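PDB 6JXG: beta-glucosidase from Chaetomella raphigera, which probably hydrolyses terminal, non-reducing beta-D-glucosyl residues to release beta-D-glucose, as a secreted family 3 glycoside hydrolase of cellulose degradation. Local coordinates for residues 4-9 with 191-196; 149-154 with 290-295; 222-227 with 601-606; 8-13 with 285-290; 86-91 with 141-146. One frame throughout, in Å; residues are numbered along the deposited sequence.

Contact 1: 4-9 with 191-196; sequences GDWAAA and KANVAS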
# COMPACT_ATOMS: atom_id res chain seq x y z
N GLY A 4 -24.63 -4.95 9.12
CA GLY A 4 -24.00 -3.61 8.86
C GLY A 4 -24.86 -2.73 7.95
O GLY A 4 -26.06 -2.62 8.16
N ASP A 5 -24.24 -2.13 6.93
CA ASP A 5 -24.87 -1.23 5.98
C ASP A 5 -25.47 -1.89 4.67
O ASP A 5 -25.96 -1.25 3.74
CB ASP A 5 -23.84 -0.18 5.55
CG ASP A 5 -23.27 0.64 6.74
OD1 ASP A 5 -23.96 0.78 7.76
OD2 ASP A 5 -22.14 1.20 6.64
N TRP A 6 -25.46 -3.21 4.65
CA TRP A 6 -25.69 -3.99 3.44
C TRP A 6 -27.14 -4.53 3.25
O TRP A 6 -27.42 -5.28 2.30
CB TRP A 6 -24.74 -5.16 3.61
CG TRP A 6 -23.36 -4.75 3.40
CD1 TRP A 6 -22.51 -4.07 4.26
CD2 TRP A 6 -22.64 -4.95 2.21
NE1 TRP A 6 -21.27 -3.88 3.65
CE2 TRP A 6 -21.35 -4.38 2.38
CE3 TRP A 6 -22.93 -5.58 1.01
CZ2 TRP A 6 -20.39 -4.41 1.38
CZ3 TRP A 6 -21.94 -5.60 -0.00
CH2 TRP A 6 -20.70 -5.06 0.21
N ALA A 7 -28.05 -4.15 4.13
CA ALA A 7 -29.38 -4.76 4.11
C ALA A 7 -30.17 -4.41 2.83
O ALA A 7 -30.71 -5.31 2.23
CB ALA A 7 -30.15 -4.46 5.38
N ALA A 8 -30.18 -3.15 2.40
CA ALA A 8 -30.86 -2.76 1.16
C ALA A 8 -30.25 -3.40 -0.06
O ALA A 8 -30.95 -3.77 -0.95
CB ALA A 8 -30.89 -1.24 1.00
N ALA A 9 -28.91 -3.54 -0.08
CA ALA A 9 -28.20 -4.25 -1.14
C ALA A 9 -28.59 -5.69 -1.25
O ALA A 9 -28.72 -6.22 -2.34
CB ALA A 9 -26.64 -4.09 -1.02
N LYS A 191 -14.56 -3.40 7.61
CA LYS A 191 -15.28 -2.31 8.33
C LYS A 191 -15.56 -1.12 7.43
O LYS A 191 -16.62 -0.51 7.51
CB LYS A 191 -14.44 -1.88 9.54
CG LYS A 191 -15.01 -0.69 10.33
CD LYS A 191 -16.25 -1.16 11.11
CE LYS A 191 -16.91 -0.03 11.95
NZ LYS A 191 -16.96 1.27 11.27
N ALA A 192 -14.65 -0.77 6.52
CA ALA A 192 -14.93 0.30 5.61
C ALA A 192 -15.84 -0.13 4.40
O ALA A 192 -15.84 0.52 3.41
CB ALA A 192 -13.63 0.89 5.08
N ASN A 193 -16.43 -1.31 4.46
CA ASN A 193 -17.43 -1.79 3.44
C ASN A 193 -16.82 -2.06 2.10
O ASN A 193 -17.45 -1.95 1.06
CB ASN A 193 -18.62 -0.85 3.32
CG ASN A 193 -19.50 -0.91 4.56
OD1 ASN A 193 -19.76 -1.98 5.11
ND2 ASN A 193 -19.89 0.24 5.05
N VAL A 194 -15.56 -2.47 2.13
CA VAL A 194 -14.95 -3.01 0.88
C VAL A 194 -15.86 -4.02 0.16
O VAL A 194 -16.42 -4.97 0.74
CB VAL A 194 -13.52 -3.50 1.06
CG1 VAL A 194 -13.49 -4.92 1.60
CG2 VAL A 194 -12.72 -3.44 -0.26
N ALA A 195 -16.01 -3.81 -1.14
CA ALA A 195 -16.95 -4.64 -1.95
C ALA A 195 -16.49 -6.06 -2.18
O ALA A 195 -17.32 -7.00 -2.31
CB ALA A 195 -17.20 -3.94 -3.29
N SER A 196 -15.17 -6.24 -2.28
CA SER A 196 -14.57 -7.54 -2.65
C SER A 196 -13.20 -7.73 -2.01
O SER A 196 -12.54 -6.75 -1.61
CB SER A 196 -14.48 -7.73 -4.19
OG SER A 196 -13.56 -6.84 -4.74
O HOH W 1 -21.31 -2.34 7.26

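Contact 2: 149-154 with 290-295; sequences GVQACA and ASWYFV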
# COMPACT_ATOMS: atom_id res chain seq x y z
N GLY A 149 -17.73 5.51 -6.86
CA GLY A 149 -18.68 4.62 -7.47
C GLY A 149 -18.12 3.29 -8.01
O GLY A 149 -18.89 2.48 -8.58
N VAL A 150 -16.80 3.04 -7.81
CA VAL A 150 -16.23 1.75 -8.24
C VAL A 150 -16.24 0.82 -7.01
O VAL A 150 -16.27 1.28 -5.84
CB VAL A 150 -14.76 1.88 -8.81
CG1 VAL A 150 -13.76 2.10 -7.69
CG2 VAL A 150 -14.36 0.64 -9.56
N GLN A 151 -16.29 -0.49 -7.24
CA GLN A 151 -16.08 -1.49 -6.18
C GLN A 151 -14.56 -1.65 -5.96
O GLN A 151 -13.81 -1.86 -6.92
CB GLN A 151 -16.65 -2.84 -6.60
CG GLN A 151 -18.15 -2.82 -6.85
CD GLN A 151 -18.74 -4.14 -7.34
OE1 GLN A 151 -19.40 -4.23 -8.43
NE2 GLN A 151 -18.52 -5.18 -6.57
N ALA A 152 -14.09 -1.50 -4.75
CA ALA A 152 -12.71 -1.78 -4.45
C ALA A 152 -12.56 -3.27 -4.11
O ALA A 152 -13.54 -4.00 -3.90
CB ALA A 152 -12.25 -0.91 -3.25
N CYS A 153 -11.31 -3.72 -4.13
CA CYS A 153 -10.95 -5.10 -3.96
C CYS A 153 -9.67 -5.12 -3.10
O CYS A 153 -8.53 -4.97 -3.61
CB CYS A 153 -10.66 -5.78 -5.30
SG CYS A 153 -10.30 -7.60 -5.07
N ALA A 154 -9.83 -5.39 -1.83
CA ALA A 154 -8.71 -5.59 -0.96
C ALA A 154 -7.99 -6.92 -1.26
O ALA A 154 -8.59 -8.02 -1.16
CB ALA A 154 -9.15 -5.56 0.50
N ALA A 290 -24.93 -8.18 -4.43
CA ALA A 290 -25.03 -7.26 -3.31
C ALA A 290 -23.97 -6.12 -3.46
O ALA A 290 -24.27 -4.96 -3.21
CB ALA A 290 -24.85 -7.97 -1.99
N SER A 291 -22.75 -6.49 -3.75
CA SER A 291 -21.67 -5.52 -3.89
C SER A 291 -21.90 -4.54 -5.05
O SER A 291 -21.67 -3.32 -4.94
CB SER A 291 -20.37 -6.30 -4.09
OG SER A 291 -19.92 -6.84 -2.81
N TRP A 292 -22.41 -5.07 -6.14
CA TRP A 292 -22.88 -4.28 -7.30
C TRP A 292 -23.92 -3.23 -6.93
O TRP A 292 -23.75 -2.02 -7.23
CB TRP A 292 -23.42 -5.26 -8.37
CG TRP A 292 -23.79 -4.67 -9.71
CD1 TRP A 292 -22.95 -4.05 -10.57
CD2 TRP A 292 -25.06 -4.74 -10.36
NE1 TRP A 292 -23.62 -3.69 -11.70
CE2 TRP A 292 -24.91 -4.12 -11.61
CE3 TRP A 292 -26.29 -5.34 -10.06
CZ2 TRP A 292 -25.91 -4.01 -12.50
CZ3 TRP A 292 -27.30 -5.21 -10.96
CH2 TRP A 292 -27.09 -4.54 -12.18
N TYR A 293 -24.96 -3.69 -6.25
CA TYR A 293 -26.01 -2.79 -5.77
C TYR A 293 -25.50 -1.88 -4.68
O TYR A 293 -25.88 -0.71 -4.64
CB TYR A 293 -27.18 -3.57 -5.21
CG TYR A 293 -28.04 -4.25 -6.24
CD1 TYR A 293 -28.72 -3.50 -7.17
CD2 TYR A 293 -28.20 -5.62 -6.26
CE1 TYR A 293 -29.52 -4.08 -8.11
CE2 TYR A 293 -29.04 -6.22 -7.22
CZ TYR A 293 -29.69 -5.40 -8.13
OH TYR A 293 -30.49 -5.91 -9.15
N PHE A 294 -24.64 -2.40 -3.78
CA PHE A 294 -24.13 -1.60 -2.65
C PHE A 294 -23.44 -0.31 -3.06
O PHE A 294 -23.73 0.73 -2.51
CB PHE A 294 -23.18 -2.44 -1.76
CG PHE A 294 -22.69 -1.68 -0.56
CD1 PHE A 294 -21.52 -0.93 -0.61
CD2 PHE A 294 -23.44 -1.65 0.57
CE1 PHE A 294 -21.09 -0.17 0.47
CE2 PHE A 294 -22.99 -0.95 1.70
CZ PHE A 294 -21.79 -0.18 1.62
N VAL A 295 -22.58 -0.36 -4.06
CA VAL A 295 -21.99 0.85 -4.60
C VAL A 295 -22.81 1.56 -5.70
O VAL A 295 -22.32 2.55 -6.21
CB VAL A 295 -20.51 0.67 -5.06
CG1 VAL A 295 -19.74 -0.13 -4.02
CG2 VAL A 295 -20.39 0.01 -6.37
O HOH W 2 -21.53 3.29 -8.90

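Contact 3: 222-227 with 601-606; sequences ELDFQG and LAPGGP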
# COMPACT_ATOMS: atom_id res chain seq x y z
N GLU A 222 -15.90 -14.58 11.25
CA GLU A 222 -15.35 -13.73 12.27
C GLU A 222 -15.56 -12.27 11.91
O GLU A 222 -15.93 -11.51 12.73
CB GLU A 222 -13.85 -13.94 12.54
CG GLU A 222 -13.43 -15.25 13.07
CD GLU A 222 -12.01 -15.24 13.73
OE1 GLU A 222 -11.71 -16.29 14.33
OE2 GLU A 222 -11.27 -14.26 13.62
N LEU A 223 -15.27 -11.92 10.67
CA LEU A 223 -15.30 -10.56 10.24
C LEU A 223 -16.65 -10.16 9.52
O LEU A 223 -16.82 -9.00 9.17
CB LEU A 223 -14.05 -10.24 9.42
CG LEU A 223 -12.69 -10.43 10.15
CD1 LEU A 223 -11.56 -10.13 9.21
CD2 LEU A 223 -12.65 -9.49 11.36
N ASP A 224 -17.58 -11.12 9.35
CA ASP A 224 -18.90 -10.83 8.84
C ASP A 224 -18.90 -10.05 7.53
O ASP A 224 -19.75 -9.18 7.30
CB ASP A 224 -19.68 -10.10 9.91
CG ASP A 224 -21.19 -10.22 9.75
OD1 ASP A 224 -21.86 -9.26 10.17
OD2 ASP A 224 -21.66 -11.18 9.13
N PHE A 225 -17.96 -10.43 6.66
CA PHE A 225 -17.82 -9.78 5.41
C PHE A 225 -19.06 -10.06 4.53
O PHE A 225 -19.45 -11.25 4.33
CB PHE A 225 -16.56 -10.32 4.76
CG PHE A 225 -16.33 -9.85 3.34
CD1 PHE A 225 -16.26 -8.49 3.02
CD2 PHE A 225 -16.10 -10.78 2.32
CE1 PHE A 225 -15.99 -8.08 1.69
CE2 PHE A 225 -15.91 -10.34 1.00
CZ PHE A 225 -15.83 -9.01 0.71
N GLN A 226 -19.66 -9.01 3.99
CA GLN A 226 -20.89 -9.11 3.21
C GLN A 226 -20.69 -9.11 1.69
O GLN A 226 -21.62 -9.51 0.97
CB GLN A 226 -21.87 -8.00 3.59
CG GLN A 226 -22.27 -7.97 5.06
CD GLN A 226 -23.09 -9.18 5.39
OE1 GLN A 226 -24.09 -9.48 4.70
NE2 GLN A 226 -22.67 -9.93 6.41
N GLY A 227 -19.49 -8.75 1.20
CA GLY A 227 -19.16 -8.84 -0.19
C GLY A 227 -18.72 -10.22 -0.68
O GLY A 227 -19.03 -11.29 -0.10
N LEU A 601 -22.31 -8.67 16.07
CA LEU A 601 -21.44 -8.85 14.92
C LEU A 601 -21.87 -7.90 13.78
O LEU A 601 -23.06 -7.79 13.44
CB LEU A 601 -21.58 -10.31 14.44
CG LEU A 601 -20.31 -11.01 13.96
CD1 LEU A 601 -19.35 -10.05 13.30
CD2 LEU A 601 -19.59 -11.64 15.13
N ALA A 602 -20.90 -7.20 13.20
CA ALA A 602 -21.10 -6.39 11.99
C ALA A 602 -19.85 -6.55 11.13
O ALA A 602 -18.83 -7.05 11.61
CB ALA A 602 -21.29 -4.93 12.36
N PRO A 603 -19.87 -6.09 9.87
CA PRO A 603 -18.60 -6.24 9.11
C PRO A 603 -17.47 -5.59 9.86
O PRO A 603 -17.62 -4.46 10.34
CB PRO A 603 -18.90 -5.54 7.78
CG PRO A 603 -20.35 -5.76 7.62
CD PRO A 603 -20.97 -5.67 9.01
N GLY A 604 -16.37 -6.33 9.99
CA GLY A 604 -15.22 -5.93 10.72
C GLY A 604 -15.09 -6.64 12.05
O GLY A 604 -14.00 -6.61 12.65
N GLY A 605 -16.15 -7.29 12.51
CA GLY A 605 -16.07 -8.00 13.80
C GLY A 605 -17.07 -7.43 14.76
O GLY A 605 -17.94 -6.66 14.34
N PRO A 606 -17.02 -7.85 16.04
CA PRO A 606 -17.94 -7.30 17.03
C PRO A 606 -17.90 -5.79 17.00
O PRO A 606 -16.79 -5.22 17.01
CB PRO A 606 -17.36 -7.82 18.35
CG PRO A 606 -16.58 -9.06 17.99
CD PRO A 606 -16.27 -9.01 16.53

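Contact 4: 8-13 with 285-290; sequences AAYKKA and VTRILA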
# COMPACT_ATOMS: atom_id res chain seq x y z
N ALA A 8 -30.18 -3.15 2.40
CA ALA A 8 -30.86 -2.76 1.16
C ALA A 8 -30.25 -3.40 -0.06
O ALA A 8 -30.95 -3.77 -0.95
CB ALA A 8 -30.89 -1.24 1.00
N ALA A 9 -28.91 -3.54 -0.08
CA ALA A 9 -28.20 -4.25 -1.14
C ALA A 9 -28.59 -5.69 -1.25
O ALA A 9 -28.72 -6.22 -2.34
CB ALA A 9 -26.64 -4.09 -1.02
N TYR A 10 -28.74 -6.35 -0.11
CA TYR A 10 -29.02 -7.76 -0.08
C TYR A 10 -30.48 -8.01 -0.53
O TYR A 10 -30.79 -9.01 -1.23
CB TYR A 10 -28.76 -8.35 1.32
CG TYR A 10 -27.43 -9.00 1.38
CD1 TYR A 10 -26.26 -8.24 1.38
CD2 TYR A 10 -27.30 -10.38 1.40
CE1 TYR A 10 -25.01 -8.89 1.37
CE2 TYR A 10 -26.08 -11.01 1.39
CZ TYR A 10 -24.93 -10.25 1.35
OH TYR A 10 -23.66 -10.90 1.39
N LYS A 11 -31.34 -7.08 -0.19
CA LYS A 11 -32.73 -7.13 -0.61
C LYS A 11 -32.81 -7.09 -2.14
O LYS A 11 -33.43 -7.90 -2.72
CB LYS A 11 -33.55 -6.02 0.02
CG LYS A 11 -34.91 -5.94 -0.53
CD LYS A 11 -35.89 -5.44 0.47
CE LYS A 11 -37.34 -5.49 -0.04
NZ LYS A 11 -38.06 -4.24 0.24
N LYS A 12 -32.08 -6.17 -2.75
CA LYS A 12 -32.04 -6.08 -4.20
C LYS A 12 -31.40 -7.35 -4.77
O LYS A 12 -31.93 -7.93 -5.69
CB LYS A 12 -31.29 -4.85 -4.64
CG LYS A 12 -32.00 -3.57 -4.18
CD LYS A 12 -31.16 -2.40 -4.59
CE LYS A 12 -31.55 -1.16 -3.81
NZ LYS A 12 -30.57 -0.10 -4.05
N ALA A 13 -30.30 -7.80 -4.18
CA ALA A 13 -29.64 -9.02 -4.67
C ALA A 13 -30.52 -10.22 -4.59
O ALA A 13 -30.49 -11.01 -5.51
CB ALA A 13 -28.31 -9.30 -3.90
N VAL A 285 -23.61 -15.73 -5.83
CA VAL A 285 -24.32 -14.73 -6.63
C VAL A 285 -24.94 -13.65 -5.85
O VAL A 285 -24.90 -12.48 -6.26
CB VAL A 285 -25.36 -15.42 -7.54
CG1 VAL A 285 -26.05 -14.37 -8.40
CG2 VAL A 285 -24.63 -16.38 -8.47
N THR A 286 -25.56 -13.99 -4.70
CA THR A 286 -26.13 -13.01 -3.85
C THR A 286 -25.07 -11.98 -3.42
O THR A 286 -25.34 -10.80 -3.44
CB THR A 286 -26.79 -13.62 -2.60
OG1 THR A 286 -27.79 -14.60 -2.97
CG2 THR A 286 -27.42 -12.56 -1.79
N ARG A 287 -23.88 -12.47 -3.11
CA ARG A 287 -22.80 -11.62 -2.64
C ARG A 287 -22.29 -10.67 -3.76
O ARG A 287 -22.12 -9.47 -3.55
CB ARG A 287 -21.67 -12.47 -2.11
CG ARG A 287 -21.95 -13.14 -0.76
CD ARG A 287 -20.88 -14.14 -0.36
NE ARG A 287 -21.09 -14.61 1.00
CZ ARG A 287 -20.86 -13.92 2.12
NH1 ARG A 287 -20.28 -12.74 2.09
NH2 ARG A 287 -21.18 -14.48 3.29
N ILE A 288 -22.03 -11.22 -4.94
CA ILE A 288 -21.55 -10.48 -6.11
C ILE A 288 -22.54 -9.36 -6.48
O ILE A 288 -22.16 -8.18 -6.60
CB ILE A 288 -21.35 -11.40 -7.33
CG1 ILE A 288 -20.28 -12.45 -7.02
CG2 ILE A 288 -20.93 -10.58 -8.56
CD1 ILE A 288 -20.26 -13.69 -7.87
N LEU A 289 -23.82 -9.73 -6.52
CA LEU A 289 -24.88 -8.76 -6.83
C LEU A 289 -25.02 -7.75 -5.68
O LEU A 289 -25.26 -6.57 -5.92
CB LEU A 289 -26.23 -9.48 -7.13
CG LEU A 289 -26.22 -10.40 -8.37
CD1 LEU A 289 -27.62 -10.95 -8.53
CD2 LEU A 289 -25.82 -9.67 -9.66
N ALA A 290 -24.93 -8.18 -4.43
CA ALA A 290 -25.03 -7.26 -3.31
C ALA A 290 -23.97 -6.12 -3.46
O ALA A 290 -24.27 -4.96 -3.21
CB ALA A 290 -24.85 -7.97 -1.99

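Contact 5: 86-91 with 141-146; sequences LIYSRG and TITGMQ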
# COMPACT_ATOMS: atom_id res chain seq x y z
N LEU A 86 -4.82 13.04 1.91
CA LEU A 86 -4.26 12.73 0.60
C LEU A 86 -4.59 11.31 0.22
O LEU A 86 -4.78 11.02 -0.96
CB LEU A 86 -2.74 12.95 0.61
CG LEU A 86 -2.35 14.40 0.67
CD1 LEU A 86 -0.84 14.50 0.73
CD2 LEU A 86 -2.94 15.21 -0.51
N ILE A 87 -4.57 10.38 1.22
CA ILE A 87 -4.83 9.01 0.96
C ILE A 87 -6.26 8.89 0.41
O ILE A 87 -6.48 8.19 -0.61
CB ILE A 87 -4.70 8.16 2.24
CG1 ILE A 87 -3.27 8.26 2.75
CG2 ILE A 87 -5.08 6.72 1.91
CD1 ILE A 87 -2.93 7.59 4.08
N TYR A 88 -7.20 9.57 1.07
CA TYR A 88 -8.58 9.50 0.63
C TYR A 88 -8.70 10.07 -0.77
O TYR A 88 -9.28 9.43 -1.62
CB TYR A 88 -9.50 10.30 1.58
CG TYR A 88 -10.86 10.46 1.01
CD1 TYR A 88 -11.81 9.45 1.16
CD2 TYR A 88 -11.21 11.62 0.24
CE1 TYR A 88 -13.10 9.57 0.61
CE2 TYR A 88 -12.50 11.72 -0.30
CZ TYR A 88 -13.42 10.68 -0.11
OH TYR A 88 -14.68 10.75 -0.68
N SER A 89 -8.09 11.24 -1.03
CA SER A 89 -8.17 11.85 -2.34
C SER A 89 -7.59 11.01 -3.51
O SER A 89 -8.13 10.98 -4.59
CB SER A 89 -7.54 13.25 -2.36
OG SER A 89 -8.34 14.13 -1.57
N ARG A 90 -6.48 10.32 -3.28
CA ARG A 90 -5.97 9.37 -4.30
C ARG A 90 -6.96 8.27 -4.61
O ARG A 90 -7.19 7.92 -5.78
CB ARG A 90 -4.64 8.78 -3.80
CG ARG A 90 -4.08 7.70 -4.68
CD ARG A 90 -2.72 7.37 -4.12
NE ARG A 90 -2.07 6.18 -4.69
CZ ARG A 90 -2.30 4.91 -4.36
NH1 ARG A 90 -3.30 4.60 -3.56
NH2 ARG A 90 -1.57 3.94 -4.93
N GLY A 91 -7.66 7.78 -3.59
CA GLY A 91 -8.66 6.75 -3.82
C GLY A 91 -9.87 7.26 -4.60
O GLY A 91 -10.37 6.59 -5.58
N THR A 141 -8.41 4.76 1.46
CA THR A 141 -8.38 4.47 0.01
C THR A 141 -9.70 3.85 -0.52
O THR A 141 -10.25 4.25 -1.52
CB THR A 141 -7.22 3.52 -0.33
OG1 THR A 141 -5.96 4.11 0.12
CG2 THR A 141 -7.20 3.27 -1.80
N ILE A 142 -10.21 2.88 0.20
CA ILE A 142 -11.44 2.21 -0.15
C ILE A 142 -12.60 3.18 -0.09
O ILE A 142 -13.46 3.18 -0.97
CB ILE A 142 -11.67 1.04 0.75
CG1 ILE A 142 -10.68 -0.04 0.34
CG2 ILE A 142 -13.11 0.49 0.67
CD1 ILE A 142 -10.53 -1.08 1.40
N THR A 143 -12.65 3.99 0.94
CA THR A 143 -13.80 4.93 1.07
C THR A 143 -13.76 5.91 -0.11
O THR A 143 -14.81 6.27 -0.67
CB THR A 143 -13.78 5.65 2.41
OG1 THR A 143 -13.82 4.68 3.46
CG2 THR A 143 -14.96 6.55 2.47
N GLY A 144 -12.59 6.37 -0.49
CA GLY A 144 -12.43 7.20 -1.65
C GLY A 144 -12.91 6.54 -2.92
O GLY A 144 -13.67 7.11 -3.72
N MET A 145 -12.37 5.37 -3.19
CA MET A 145 -12.69 4.64 -4.40
C MET A 145 -14.20 4.40 -4.54
O MET A 145 -14.80 4.67 -5.60
CB MET A 145 -11.98 3.30 -4.38
CG MET A 145 -10.49 3.38 -4.64
SD MET A 145 -9.60 1.81 -4.41
CE MET A 145 -10.05 0.88 -5.87
N GLN A 146 -14.77 3.89 -3.47
CA GLN A 146 -16.19 3.53 -3.48
C GLN A 146 -17.11 4.76 -3.41
O GLN A 146 -18.20 4.75 -4.01
CB GLN A 146 -16.49 2.48 -2.42
CG GLN A 146 -15.64 1.23 -2.65
CD GLN A 146 -16.07 -0.02 -1.96
OE1 GLN A 146 -15.60 -1.12 -2.30
NE2 GLN A 146 -16.88 0.11 -0.93
O HOH W 3 -4.94 6.14 -1.68

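Contact 1: 4-9 with 191-196
D5 and N193 mark the nearest backbone approach, yet their CA atoms are 7.9 Å apart, which leaves the bridging to side chains and one water. The amide of N193 uses both ends. Its ND2 donates to D5 OD2 at 2.9 Å, reaching the anti side of the carboxylate, and the bond is bent (139° at the hydrogen). N193 OD1 accepts from W6 NE1 at 2.8 Å; this oxygen sits at the indole edge, near the ring plane, whereas NE1 stands well above the plane of the N193 carbonyl. Water 1 donates to N193 OD1 (2.7 Å) and accepts from D5 N, giving that oxygen two donors. The N193 chi1 of -71° sets CG beside its own backbone N and directs the amide to the W6 side chain. A leucine here would probably cost W6 NE1 and D5 OD2 their bonds to this amide, and the water its acceptor. Beyond the amide, the indole stacks with F294 of helix 278-294, and W6 CH2 lies 4.3 Å from A195 CA. N193, with positive phi, is the C-prime residue of the Schellman motif that ends helix 184-191, at the turn leading into strand 196-199 of the TIM-barrel-clan domain.

Contact 2: 149-154 with 290-295
The amide end of Q151, whichever way it is turned, comes to the edge of the W292 indole, near the ring plane. Within the helix, W292 in turn places CE3 over the centre of one face of the Y293 ring, 3.8 Å above it, while the F294 ring stacks with W6 outside these segments. The Q151 side chain, extended beyond CG with chi2 at 177°, runs along the last turn of helix 278-294. Q151 CG touches V295 CG2 at 3.6 Å, the two side chains crossing nearly at right angles, and Q151 CD lies 3.9 Å from S291 O. Shortening this side chain to an alanine is likely to open a gap beside V295 CG2 and the S291 backbone. V295 CG2 also packs on G149 O at 3.6 Å, and CG1 approaches V150 O. Polar linkage comes through water 2, which donates to G149 O at 2.8 Å and to V295 O at 2.9 Å. G149 O has a further donor in Q297 NE2, and S291 OG is bonded to A195 O. G149 itself closes the preceding helix in a Schellman motif, with a phi that calls for glycine. Chemically, side-chain packing and one bridging water join helix to strand, and V150 O, buried here without a partner in the model, probably carries a small energetic cost.

Contact 3: 222-227 with 601-606
D224 and L601 cross obliquely: CD1 of L601 presses on D224 CB at 3.4 Å, and the carboxylate passes on alongside the next residue, with D224 OD1 3.5 Å from A602 CA. The D224 chi1 of -157° makes this possible, since it carries CG opposite the backbone N and out over the 601-602 strand. P603, the first corner of the turn, meets the same loop a residue further on. P603 CG lies 3.5 Å from D224 O and 3.9 Å from Q226 CG, the proline ring and the glutamine stem lying aslant of one another. Q226 is bent at chi2, which folds its amide back so that Q226 NE2 donates to D224 O from above the carbonyl plane, at 3.1 Å; its OE1 is taken by G2 N. L223 contributes two kinds of contact. L223 CD2 rests on G604 O at 3.4 Å, and L223 O accepts the nearly straight bond from G604 N (2.8 Å, 159° at the hydrogen). L223 O also receives a CA-H...O contact from P603 CA at 3.3 Å, so two neighbouring donors of the turn converge on one carbonyl. D224 OD1 lies close to D3 OD2, a pairing of like charges that may raise the pKa of one of them. Segment 601-606 is a tight beta hairpin, its two strands joined by a type II turn with P603 and G604 at the corners and paired backbone bonds between A602 and G605. It docks on the loop after helix 214-222, just ahead of strand 228-231 in the TIM-barrel-clan domain.

Contact 4: 8-13 with 285-290
R287 NH1 is gripped by two carbonyl oxygens, those of F225 and G227, while Y10 OH lies over one face of the same guanidinium, 3.9 Å from R287 NH1 and offset toward its rim. R287 NE forms a salt bridge with D283 one turn earlier in the same helix, and Y10 OH is itself hydrogen-bonded to Q226 O, so the loop 225-227 supplies carbonyls to both side chains. The phenol ring stands 86° from the guanidinium plane, and Y10 OH touches the aliphatic stem at R287 CG (3.5 Å). Two small groups approach the Y10 ring obliquely from the same side, A290 CB near CE1 (3.5 Å) and T286 CG2 near CE2 (3.8 Å). T286 has its methyl anti to the backbone N, which turns it to the tyrosine and leaves OG1 to bond D282 O. The Y10 chi1 of -99°, off a staggered value, lays the ring over A290 and T286. Behind it, alanines allow close packing. A9 CB meets A290 O at 3.3 Å, whereas A13 CB sits against T286 O at 3.4 Å and L289 CB at 3.8 Å. The segment axes consequently approach to 8.3 Å, with an angle of 122° between their N-to-C directions. This is alanine-rich helix packing, by which the N-terminal helix 7-17 lies across helix 278-294 of the TIM-barrel-clan domain.

Contact 5: 86-91 with 141-146
G91 and G144 form the centre of a close glycine-mediated contact between helices 84-100 and 131-147, two neighbouring helices of the TIM-barrel-clan domain, their CA atoms only 4.4 Å apart. The axes of the two segments approach to 6.8 Å and run at 36° to each other. Each glycine is needed on geometric grounds: a CB on G91 would run into T141 O, and one on G144 would run into Y88 O. The absence of side chains lets backbone touch backbone, and G91 O receives a CA-H...O contact from M145 CA at 3.3 Å. M145 CG leans on G91 O as well, at 3.3 Å. These helices precede strands 105-106 and 151-157, neighbours running parallel in one sheet, as expected of consecutive helices on the outside of a TIM-barrel-type domain. Y88 closes one side of the glycine contact. Its CG is anti to the backbone N (chi1 169°), which swings the ring back across the interface until Y88 CE1 lies 3.3 Å from G144 CA; T143 CG2 lies 4.0 Å from Y88 CE1, and the phenol OH bonds D147. On another side I87 CG2 abuts T141 OG1 at 3.3 Å, the two side chains crossing nearly at right angles. Water 3 ties the same region together, donating to I87 O (2.8 Å) and to T141 OG1 while accepting from R90 NH1 at the guanidinium edge, in its plane. T141 OG1 is also bonded to A137 O, and R90 NH2 to P73 O, which helps to hold both groups that grip the water.

Contacts 1 to 4 cluster on one side of the chain's centre, whereas contact 5 lies deeper, about 12 Å from it. Contacts 1 and 2 are closest, with centres 8 Å apart, joined by A195 O with S291 OG; contacts 1 and 3 follow at about 9 Å. Contacts 1 and 4 share helix 7-17, and contacts 2 and 4 share helix 278-294. Contact 5 reaches the cluster through Q146, which bonds N193, A195 and A152. Along the chain, contacts 1 and 4 start at the N-terminus and enclose contact 5, while contact 3 adds a hairpin from far downstream. The N-terminal segment and the distant hairpin 601-606 thus pack on the same flank of the TIM-barrel-clan domain.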